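Local coordinates for protein alginate lyase (Paenibacillus sp. FPU-7, PDB 6KFN) that cleaves the polysaccharide alginate, probably by beta-elimination as other lyases of its class do, with a chain wound into a right-handed parallel beta-helix, at residues 124-130 with 164-170; 190-195 with 219-223; 74-78 with 95-99. All blocks are in the same frame, centred on the assembly; numbering follows the deposited sequence. Where two conformers were deposited one is given.

Contact 1: residues 124-130 with 164-170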
loop_
_atom_site.group_PDB
_atom_site.type_symbol
_atom_site.label_atom_id
_atom_site.label_comp_id
_atom_site.label_asym_id
_atom_site.label_seq_id
_atom_site.Cartn_x
_atom_site.Cartn_y
_atom_site.Cartn_z
ATOM N N GLY A 124 -2.671 -2.111 14.102
ATOM C CA GLY A 124 -2.045 -0.981 14.775
ATOM C C GLY A 124 -0.768 -0.470 14.131
ATOM O O GLY A 124 -0.173 0.464 14.668
ATOM N N SER A 125 -0.350 -1.027 13.009
ATOM C CA SER A 125 0.901 -0.611 12.370
ATOM C C SER A 125 0.820 0.844 11.963
ATOM O O SER A 125 -0.015 1.203 11.126
ATOM C CB SER A 125 1.138 -1.459 11.111
ATOM O OG SER A 125 1.437 -2.800 11.429
ATOM N N SER A 126 1.701 1.679 12.537
ATOM C CA SER A 126 1.598 3.118 12.433
ATOM C C SER A 126 2.948 3.759 12.138
ATOM O O SER A 126 4.016 3.208 12.399
ATOM C CB SER A 126 1.021 3.689 13.727
ATOM O OG SER A 126 -0.289 3.221 13.981
ATOM N N ASP A 127 2.875 4.992 11.615
ATOM C CA ASP A 127 4.072 5.795 11.409
ATOM C C ASP A 127 5.052 5.123 10.454
ATOM O O ASP A 127 6.266 5.270 10.587
ATOM C CB ASP A 127 4.762 6.189 12.726
ATOM C CG ASP A 127 3.800 6.912 13.633
ATOM O OD1 ASP A 127 3.394 8.051 13.268
ATOM O OD2 ASP A 127 3.418 6.359 14.702
ATOM N N ASN A 128 4.517 4.392 9.474
ATOM C CA ASN A 128 5.324 3.731 8.454
ATOM C C ASN A 128 5.282 4.546 7.168
ATOM O O ASN A 128 4.429 5.414 6.994
ATOM C CB ASN A 128 4.794 2.336 8.197
ATOM C CG ASN A 128 4.712 1.517 9.476
ATOM O OD1 ASN A 128 5.754 1.195 10.056
ATOM N ND2 ASN A 128 3.517 1.157 9.907
ATOM N N ILE A 129 6.206 4.242 6.252
ATOM C CA ILE A 129 6.201 4.858 4.930
ATOM C C ILE A 129 6.543 3.812 3.885
ATOM O O ILE A 129 7.430 2.996 4.093
ATOM C CB ILE A 129 7.133 6.078 4.845
ATOM C CG1 ILE A 129 7.014 6.786 3.483
ATOM C CG2 ILE A 129 8.552 5.745 5.198
ATOM C CD1 ILE A 129 7.520 8.189 3.495
ATOM N N ILE A 130 5.850 3.876 2.767
ATOM C CA ILE A 130 6.276 3.238 1.536
ATOM C C ILE A 130 6.462 4.332 0.501
ATOM O O ILE A 130 5.556 5.131 0.249
ATOM C CB ILE A 130 5.348 2.100 1.074
ATOM C CG1 ILE A 130 5.911 1.468 -0.202
ATOM C CG2 ILE A 130 3.897 2.522 0.918
ATOM C CD1 ILE A 130 5.309 0.129 -0.561
ATOM N N SER A 164 -6.239 0.901 14.523
ATOM C CA SER A 164 -5.513 2.174 14.472
ATOM C C SER A 164 -4.151 2.025 13.780
ATOM O O SER A 164 -3.086 2.236 14.369
ATOM C CB SER A 164 -5.350 2.731 15.877
ATOM O OG SER A 164 -6.616 3.017 16.478
ATOM N N ALA A 165 -4.209 1.681 12.493
ATOM C CA ALA A 165 -3.030 1.675 11.632
ATOM C C ALA A 165 -2.902 3.091 11.080
ATOM O O ALA A 165 -3.447 3.431 10.024
ATOM C CB ALA A 165 -3.199 0.642 10.519
ATOM N N ASP A 166 -2.221 3.946 11.857
ATOM C CA ASP A 166 -2.349 5.387 11.751
ATOM C C ASP A 166 -1.079 6.052 11.222
ATOM O O ASP A 166 0.043 5.574 11.421
ATOM C CB ASP A 166 -2.698 5.974 13.109
ATOM C CG ASP A 166 -4.146 5.611 13.564
ATOM O OD1 ASP A 166 -4.917 5.048 12.774
ATOM O OD2 ASP A 166 -4.501 5.907 14.725
ATOM N N ARG A 167 -1.283 7.210 10.580
ATOM C CA ARG A 167 -0.190 8.068 10.154
ATOM C C ARG A 167 0.773 7.364 9.201
ATOM O O ARG A 167 1.951 7.691 9.140
ATOM C CB ARG A 167 0.555 8.705 11.352
ATOM C CG ARG A 167 -0.361 9.512 12.258
ATOM C CD ARG A 167 0.385 9.989 13.537
ATOM N NE ARG A 167 0.877 8.883 14.325
ATOM C CZ ARG A 167 0.162 8.063 15.076
ATOM N NH1 ARG A 167 -1.090 8.362 15.403
ATOM N NH2 ARG A 167 0.694 6.952 15.534
ATOM N N ASN A 168 0.257 6.417 8.419
ATOM C CA ASN A 168 1.067 5.782 7.396
ATOM C C ASN A 168 1.080 6.637 6.143
ATOM O O ASN A 168 0.100 7.278 5.788
ATOM C CB ASN A 168 0.539 4.373 7.104
ATOM C CG ASN A 168 0.684 3.483 8.313
ATOM O OD1 ASN A 168 1.803 3.293 8.808
ATOM N ND2 ASN A 168 -0.417 2.912 8.795
ATOM N N VAL A 169 2.251 6.654 5.490
ATOM C CA VAL A 169 2.525 7.509 4.354
ATOM C C VAL A 169 2.838 6.670 3.129
ATOM O O VAL A 169 3.664 5.755 3.188
ATOM C CB VAL A 169 3.671 8.480 4.666
ATOM C CG1 VAL A 169 4.015 9.342 3.465
ATOM C CG2 VAL A 169 3.332 9.352 5.891
ATOM N N ILE A 170 2.215 7.033 2.013
ATOM C CA ILE A 170 2.410 6.444 0.710
ATOM C C ILE A 170 2.883 7.587 -0.181
ATOM O O ILE A 170 2.121 8.529 -0.407
ATOM C CB ILE A 170 1.096 5.834 0.190
ATOM C CG1 ILE A 170 0.610 4.690 1.126
ATOM C CG2 ILE A 170 1.240 5.385 -1.260
ATOM C CD1 ILE A 170 -0.818 4.452 1.150
HETATM O O HOH W 1 5.116 7.818 8.456
#
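The amides of N128 and N168 run alongside each other in the same direction, their planes 7° apart. With CG beside its own backbone N (chi1 -65°), N168 turns its amide in under residues 125-128. Its OD1 accepts from both N128 N and N128 ND2, each at 3.0 Å, while its ND2 gives a nearly straight bond, in the amide plane, to S125 O at 2.9 Å. With an alanine here, S125 O and the N128 backbone N-H would probably be left without their mates. N128 continues the pattern into the preceding coil, where its OD1 accepts from V104 N. At the outer edge, the arginine chain of R167, kinked at its third torsion, meets the D127 carboxylate side-on: NE reaches OD1 and NH2 reaches OD2, each at 2.9 Å on the syn side, somewhat out of the carboxylate plane, with the two planes 32° apart. S126 OG accepts from D166 N at 3.0 Å and donates to G124 O. Where the strands begin, I129 CD1 rests alongside V169 CG1 at 3.7 Å. Asparagines at equivalent turns of successive coils, joined amide to amide, form a short, two-rung asparagine ladder, as found in parallel beta-helices of the pectate lyase type.

Contact 2: residues 190-195 with 219-223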
loop_
_atom_site.group_PDB
_atom_site.type_symbol
_atom_site.label_atom_id
_atom_site.label_comp_id
_atom_site.label_asym_id
_atom_site.label_seq_id
_atom_site.Cartn_x
_atom_site.Cartn_y
_atom_site.Cartn_z
ATOM N N THR A 190 -8.693 3.932 10.748
ATOM C CA THR A 190 -7.387 4.540 10.551
ATOM C C THR A 190 -7.502 6.051 10.562
ATOM O O THR A 190 -8.510 6.619 10.121
ATOM C CB THR A 190 -6.741 4.077 9.236
ATOM O OG1 THR A 190 -7.436 4.626 8.094
ATOM C CG2 THR A 190 -6.638 2.570 9.142
ATOM N N VAL A 191 -6.431 6.696 11.021
ATOM C CA VAL A 191 -6.350 8.146 11.095
ATOM C C VAL A 191 -5.047 8.618 10.474
ATOM O O VAL A 191 -3.987 8.108 10.796
ATOM C CB VAL A 191 -6.455 8.615 12.561
ATOM C CG1 VAL A 191 -6.250 10.041 12.702
ATOM C CG2 VAL A 191 -7.784 8.193 13.181
ATOM N N GLY A 192 -5.138 9.638 9.616
ATOM C CA GLY A 192 -3.961 10.370 9.197
ATOM C C GLY A 192 -3.160 9.786 8.047
ATOM O O GLY A 192 -1.996 10.131 7.870
ATOM N N THR A 193 -3.755 8.884 7.275
ATOM C CA THR A 193 -3.067 8.312 6.121
ATOM C C THR A 193 -2.770 9.414 5.113
ATOM O O THR A 193 -3.663 10.192 4.773
ATOM C CB THR A 193 -3.959 7.253 5.463
ATOM O OG1 THR A 193 -4.383 6.283 6.428
ATOM C CG2 THR A 193 -3.203 6.505 4.368
ATOM N N ILE A 194 -1.551 9.422 4.583
ATOM C CA ILE A 194 -1.143 10.361 3.544
ATOM C C ILE A 194 -0.857 9.576 2.274
ATOM O O ILE A 194 -0.114 8.595 2.303
ATOM C CB ILE A 194 0.109 11.162 3.973
ATOM C CG1 ILE A 194 -0.154 11.954 5.238
ATOM C CG2 ILE A 194 0.598 12.055 2.794
ATOM C CD1 ILE A 194 1.016 12.757 5.736
ATOM N N VAL A 195 -1.418 10.050 1.147
ATOM C CA VAL A 195 -1.097 9.521 -0.174
ATOM C C VAL A 195 -0.646 10.725 -1.003
ATOM O O VAL A 195 -1.454 11.630 -1.245
ATOM C CB VAL A 195 -2.298 8.869 -0.857
ATOM C CG1 VAL A 195 -1.869 8.340 -2.219
ATOM C CG2 VAL A 195 -2.874 7.749 0.031
ATOM N N GLY A 219 -11.199 5.747 6.342
ATOM C CA GLY A 219 -10.586 6.306 7.532
ATOM C C GLY A 219 -10.795 7.807 7.611
ATOM O O GLY A 219 -11.469 8.407 6.774
ATOM N N ASN A 220 -10.216 8.379 8.665
ATOM C CA ASN A 220 -10.326 9.799 8.954
ATOM C C ASN A 220 -9.003 10.508 8.707
ATOM O O ASN A 220 -7.916 9.912 8.762
ATOM C CB ASN A 220 -10.775 10.063 10.381
ATOM C CG ASN A 220 -12.251 9.744 10.567
ATOM O OD1 ASN A 220 -12.935 9.319 9.631
ATOM N ND2 ASN A 220 -12.747 9.946 11.766
ATOM N N ASP A 221 -9.113 11.818 8.462
ATOM C CA ASP A 221 -7.942 12.691 8.338
ATOM C C ASP A 221 -6.994 12.266 7.224
ATOM O O ASP A 221 -5.793 12.534 7.297
ATOM C CB ASP A 221 -7.210 12.874 9.675
ATOM C CG ASP A 221 -8.089 13.437 10.778
ATOM O OD1 ASP A 221 -9.161 14.010 10.464
ATOM O OD2 ASP A 221 -7.675 13.292 11.952
ATOM N N ALA A 222 -7.517 11.623 6.199
ATOM C CA ALA A 222 -6.673 11.231 5.080
ATOM C C ALA A 222 -6.312 12.467 4.276
ATOM O O ALA A 222 -7.111 13.384 4.112
ATOM C CB ALA A 222 -7.399 10.222 4.201
ATOM N N VAL A 223 -5.082 12.505 3.769
ATOM C CA VAL A 223 -4.596 13.582 2.923
ATOM C C VAL A 223 -4.143 12.958 1.616
ATOM O O VAL A 223 -3.187 12.193 1.602
ATOM C CB VAL A 223 -3.464 14.365 3.595
ATOM C CG1 VAL A 223 -2.910 15.422 2.655
ATOM C CG2 VAL A 223 -3.964 15.010 4.888
HETATM O O HOH W 2 -6.778 7.364 7.497
#
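In T190 the first torsion (chi1 70°) puts OG1 between the backbone N and the carbonyl carbon, facing residues 219-223, where it comes within 3.6 Å of G219 CA. Glycine suits that place, since a side chain on G219 would run into this hydroxyl. T190 OG1 is hydrogen-bonded to K187 O and accepts from a water at 2.9 Å. The same water is hydrogen-bonded to T193 OG1 at 2.8 Å and donates to N220 O at 3.1 Å, tying both threonines to the next coil. N220 O is gripped again by G192 N at 2.9 Å, at the turn where G192 takes a positive phi of 84°. On the outer side V191 swings CG1 anti to its N (chi1 174°), and this methyl lies alongside the D221 carboxylate, 3.6 Å from OD2, while D221 OD1 accepts from N253 ND2. Backbone bonds finish the pairing: N220 N to T190 O, V223 N to T193 O, and V195 N to V223 O at 2.8 Å. Strand 194-196 runs parallel between strands 169-171 and 223-230, T193 packs against I186 of strand 184-186 and V151 of strand 149-151, and the W250 loop lies against V191 and N220.

Contact 3: residues 74-78 with 95-99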
loop_
_atom_site.group_PDB
_atom_site.type_symbol
_atom_site.label_atom_id
_atom_site.label_comp_id
_atom_site.label_asym_id
_atom_site.label_seq_id
_atom_site.Cartn_x
_atom_site.Cartn_y
_atom_site.Cartn_z
ATOM N N SER A 74 5.299 -12.565 1.000
ATOM C CA SER A 74 6.700 -12.440 0.676
ATOM C C SER A 74 7.509 -12.044 1.908
ATOM O O SER A 74 8.588 -12.580 2.169
ATOM C CB SER A 74 6.957 -11.443 -0.428
ATOM O OG SER A 74 6.105 -11.637 -1.566
ATOM N N LEU A 75 6.967 -11.119 2.703
ATOM C CA LEU A 75 7.615 -10.642 3.915
ATOM C C LEU A 75 6.533 -10.261 4.912
ATOM O O LEU A 75 5.590 -9.553 4.570
ATOM C CB LEU A 75 8.500 -9.441 3.578
ATOM C CG LEU A 75 9.316 -8.848 4.733
ATOM C CD1 LEU A 75 10.372 -9.866 5.270
ATOM C CD2 LEU A 75 9.985 -7.565 4.313
ATOM N N TYR A 76 6.707 -10.709 6.161
ATOM C CA TYR A 76 5.778 -10.428 7.262
ATOM C C TYR A 76 6.572 -9.669 8.317
ATOM O O TYR A 76 7.499 -10.234 8.906
ATOM C CB TYR A 76 5.224 -11.731 7.832
ATOM C CG TYR A 76 4.226 -11.599 8.949
ATOM C CD1 TYR A 76 3.336 -10.555 9.033
ATOM C CD2 TYR A 76 4.156 -12.550 9.949
ATOM C CE1 TYR A 76 2.371 -10.490 10.040
ATOM C CE2 TYR A 76 3.207 -12.501 10.950
ATOM C CZ TYR A 76 2.326 -11.465 11.002
ATOM O OH TYR A 76 1.406 -11.443 12.010
ATOM N N VAL A 77 6.220 -8.406 8.562
ATOM C CA VAL A 77 6.953 -7.529 9.467
ATOM C C VAL A 77 6.097 -7.328 10.709
ATOM O O VAL A 77 4.979 -6.827 10.619
ATOM C CB VAL A 77 7.272 -6.179 8.804
ATOM C CG1 VAL A 77 8.149 -5.349 9.750
ATOM C CG2 VAL A 77 7.942 -6.354 7.448
ATOM N N THR A 78 6.654 -7.687 11.879
ATOM C CA THR A 78 5.990 -7.565 13.159
ATOM C C THR A 78 6.798 -6.782 14.169
ATOM O O THR A 78 6.352 -6.649 15.309
ATOM C CB THR A 78 5.580 -8.926 13.736
ATOM O OG1 THR A 78 6.733 -9.758 13.791
ATOM C CG2 THR A 78 4.509 -9.589 12.899
ATOM N N GLY A 95 1.983 -9.431 -0.496
ATOM C CA GLY A 95 3.351 -9.027 -0.713
ATOM C C GLY A 95 4.068 -8.773 0.616
ATOM O O GLY A 95 4.867 -9.582 1.071
ATOM N N ILE A 96 3.735 -7.637 1.231
ATOM C CA ILE A 96 4.256 -7.287 2.547
ATOM C C ILE A 96 3.070 -7.091 3.476
ATOM O O ILE A 96 2.192 -6.273 3.208
ATOM C CB ILE A 96 5.141 -6.036 2.525
ATOM C CG1 ILE A 96 6.233 -6.155 1.504
ATOM C CG2 ILE A 96 5.704 -5.800 3.928
ATOM C CD1 ILE A 96 7.128 -4.914 1.393
ATOM N N MET A 97 3.049 -7.840 4.565
ATOM C CA MET A 97 2.074 -7.681 5.631
ATOM C C MET A 97 2.805 -7.127 6.837
ATOM O O MET A 97 3.827 -7.683 7.245
ATOM C CB MET A 97 1.435 -9.032 5.984
ATOM C CG MET A 97 0.424 -8.984 7.136
ATOM S SD MET A 97 -1.093 -8.071 6.799
ATOM C CE MET A 97 -1.834 -9.145 5.620
ATOM N N LEU A 98 2.282 -6.035 7.412
ATOM C CA LEU A 98 2.783 -5.463 8.663
ATOM C C LEU A 98 1.719 -5.647 9.725
ATOM O O LEU A 98 0.586 -5.237 9.530
ATOM C CB LEU A 98 3.093 -3.977 8.482
ATOM C CG LEU A 98 4.072 -3.804 7.273
ATOM C CD1 LEU A 98 3.421 -3.484 5.948
ATOM C CD2 LEU A 98 4.984 -2.643 7.706
ATOM N N ASP A 99 2.083 -6.300 10.830
ATOM C CA ASP A 99 1.226 -6.434 12.007
ATOM C C ASP A 99 1.937 -5.762 13.176
ATOM O O ASP A 99 3.063 -6.134 13.516
ATOM C CB ASP A 99 0.893 -7.864 12.382
ATOM C CG ASP A 99 -0.339 -8.433 11.732
ATOM O OD1 ASP A 99 -1.253 -7.662 11.390
ATOM O OD2 ASP A 99 -0.454 -9.694 11.707
#
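Y76 reaches across to M97 and D99 along the length of its ring, and its path can be traced outward from CB. CG stands anti to the backbone N (chi1 -178°), which sends the ring along the neighbouring strand, and the second torsion turns one edge to it. The first atom of that edge, CD1, is 3.4 Å from M97 O and packs on M97 CG. Next comes CE1, 3.8 Å from the same M97 CG. CZ, like CE1, lies 3.4 Å from D99 OD2. At the end, OH donates to D99 OD2 in a short bond of 2.6 Å, taken by the lone pair of OD2 that points away from the other carboxylate oxygen. Ring and carboxylate planes are 77° apart, with D99 CG near the ring plane. Over one ring face lies T78 CG2, displaced toward the rim. The ring of Y73 meets that of Y76 with planes at about 45°. D99 has a second partner, R122 NE of the next coil, in a salt bridge through OD1.

Beneath these side chains runs the parallel ladder of a beta-helix: strands 73-77 and 94-99 are neighbouring rungs of one of its long parallel sheets. M97 N bonds to L75 O at 3.1 Å, V77 N to M97 O at 2.8 Å and D99 N to V77 O at 3.0 Å. At the corner G95 O accepts from L75 N and, weakly, from S74 N.

The opposite face of the pair carries L75, V77, I96 and L98, turned into the core of the coil. V77 CG2 lies 4.2 Å from I96 CG2, and L75 and V77 both touch I84 on the facing strand 82-85. On the tyrosine side, M97 curls back and heads away from Y76, and its side chain touches H120 and R122.

How the contacts relate
The principle, coil stacked on coil, appears at two positions. Contacts 1 and 2, centres 9 Å apart, repeat a turn leading into a strand and are joined: D166 OD1 lies 2.8 Å from V191 N, as does I170 N from I194 O. Contact 3, in a different sheet of earlier coils, meets contact 1 (centres 13 Å apart) through a weak 3.2 Å bond between S125 OG and L98 O. Contacts 2 and 3 have centres 21 Å and nearest atoms about 11 Å apart. The I170, T190 and M97 side chains each lie about 13 Å from a sodium ion, but no contact supplies a ligand: E147, E182 and D185 hold one ion, Y210, D212 and Q242 the other.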